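Local structure of type III pantothenate kinase (Campylobacter jejuni, 2NRH) at residues K145-D148 / A149-G153. The protein probably phosphorylates pantothenate with ATP, the first step of coenzyme A biosynthesis, as a homodimeric kinase that needs potassium or ammonium. The protein carries 2 engineered substitutions. Sequence-based numbering, arbitrary orientation.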
loop_
_atom_site.group_PDB
_atom_site.type_symbol
_atom_site.label_atom_id
_atom_site.label_comp_id
_atom_site.label_asym_id
_atom_site.label_seq_id
_atom_site.Cartn_x
_atom_site.Cartn_y
_atom_site.Cartn_z
ATOM N N LYS B 145 12.245 -1.508 -15.218
ATOM C CA LYS B 145 11.185 -0.858 -15.967
ATOM C C LYS B 145 10.007 -0.545 -15.006
ATOM O O LYS B 145 9.851 -1.217 -13.979
ATOM C CB LYS B 145 10.746 -1.749 -17.152
ATOM C CG LYS B 145 10.327 -3.172 -16.800
ATOM C CD LYS B 145 10.229 -4.023 -18.060
ATOM C CE LYS B 145 8.952 -4.924 -18.083
ATOM N NZ LYS B 145 8.573 -5.407 -19.490
ATOM N N THR B 146 9.202 0.463 -15.354
ATOM C CA THR B 146 8.108 0.931 -14.513
ATOM C C THR B 146 7.045 -0.104 -14.080
ATOM O O THR B 146 6.598 -0.064 -12.926
ATOM C CB THR B 146 7.466 2.238 -15.045
ATOM O OG1 THR B 146 8.425 3.294 -14.939
ATOM C CG2 THR B 146 6.277 2.629 -14.209
ATOM N N MET B 147 6.654 -1.006 -14.985
ATOM C CA MET B 147 5.795 -2.138 -14.622
ATOM C C MET B 147 6.378 -2.881 -13.415
ATOM O O MET B 147 5.662 -3.223 -12.476
ATOM C CB MET B 147 5.617 -3.111 -15.814
ATOM C CG MET B 147 5.079 -4.535 -15.454
ATOM S SD MET B 147 4.439 -5.588 -16.836
ATOM C CE MET B 147 3.139 -4.516 -17.386
ATOM N N ASP B 148 7.675 -3.145 -13.470
ATOM C CA ASP B 148 8.334 -3.926 -12.453
ATOM C C ASP B 148 8.562 -3.078 -11.220
ATOM O O ASP B 148 8.561 -3.614 -10.099
ATOM C CB ASP B 148 9.670 -4.534 -12.959
ATOM C CG ASP B 148 9.481 -5.758 -13.867
ATOM O OD1 ASP B 148 10.471 -6.105 -14.563
ATOM O OD2 ASP B 148 8.379 -6.385 -13.908
ATOM N N ALA B 149 8.767 -1.775 -11.408
ATOM C CA ALA B 149 8.975 -0.877 -10.277
ATOM C C ALA B 149 7.729 -0.813 -9.328
ATOM O O ALA B 149 7.875 -0.779 -8.084
ATOM C CB ALA B 149 9.379 0.479 -10.737
ATOM N N LEU B 150 6.544 -0.831 -9.946
ATOM C CA LEU B 150 5.257 -0.990 -9.279
ATOM C C LEU B 150 5.038 -2.364 -8.653
ATOM O O LEU B 150 4.615 -2.488 -7.471
ATOM C CB LEU B 150 4.124 -0.681 -10.267
ATOM C CG LEU B 150 4.176 0.738 -10.901
ATOM C CD1 LEU B 150 3.199 0.872 -12.076
ATOM C CD2 LEU B 150 4.025 1.943 -9.931
ATOM N N SER B 151 5.297 -3.413 -9.437
ATOM C CA SER B 151 5.026 -4.757 -8.949
ATOM C C SER B 151 5.896 -5.076 -7.779
ATOM O O SER B 151 5.457 -5.752 -6.860
ATOM C CB SER B 151 5.196 -5.794 -10.034
ATOM O OG SER B 151 4.597 -5.276 -11.186
ATOM N N TYR B 152 7.126 -4.551 -7.797
ATOM C CA TYR B 152 8.083 -4.798 -6.740
ATOM C C TYR B 152 7.668 -4.031 -5.484
ATOM O O TYR B 152 7.682 -4.570 -4.371
ATOM C CB TYR B 152 9.460 -4.377 -7.192
ATOM C CG TYR B 152 10.572 -4.549 -6.148
ATOM C CD1 TYR B 152 11.506 -5.605 -6.238
ATOM C CD2 TYR B 152 10.709 -3.634 -5.093
ATOM C CE1 TYR B 152 12.554 -5.731 -5.283
ATOM C CE2 TYR B 152 11.736 -3.738 -4.153
ATOM C CZ TYR B 152 12.652 -4.793 -4.254
ATOM O OH TYR B 152 13.653 -4.860 -3.302
ATOM N N GLY B 153 7.296 -2.773 -5.687
ATOM C CA GLY B 153 6.906 -1.916 -4.593
ATOM C C GLY B 153 5.800 -2.609 -3.803
ATOM O O GLY B 153 5.915 -2.787 -2.607
#
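The hydroxyl of S151 folds back on the carbonyl of M147 one turn earlier, with OG 2.6 Å from M147 O, a common feature of serines in helices. This carbonyl also takes the backbone N-H of S151, and the two donors come from opposite faces of its plane, so one oxygen is gripped twice by a single residue. The torsion of S151 (chi1 -43°) sets OG beside its own backbone N, within range of the preceding turn. OG is also hydrogen-bonded to the backbone N of N134, which ties the first turns of the helix to the loop before it. Two more side chains bond outward: D148 OD2 to N134 ND2, and T146 OG1 to Y70 OH of the second subunit.

Backbone bonds of the i to i+4 kind start at the N-cap residue K145, whose O accepts A149 N at 2.8 Å. L150 N follows with a nearly straight bond to T146 O (3.1 Å, N-H...O 167°), and Y152 N binds D148 O at 2.9 Å.

Apolar contact is slight: T146 CG2, anti to its backbone N, meets L150 CD1 at 4.1 Å. L150 CG packs on T146 O (3.3 Å). The D148 side chain starts away from the next turn, though CB still rests on A149 N.

In this first part of helix 146-165, the loop bearing F133, N134, V137 and P143 covers one flank. The second subunit packs Y70, predicted to bind substrate, on A149, so the helix start probably borders the partner's pantothenate site; its F110, from strand 105-113, meets the Y152 ring at the dimer interface.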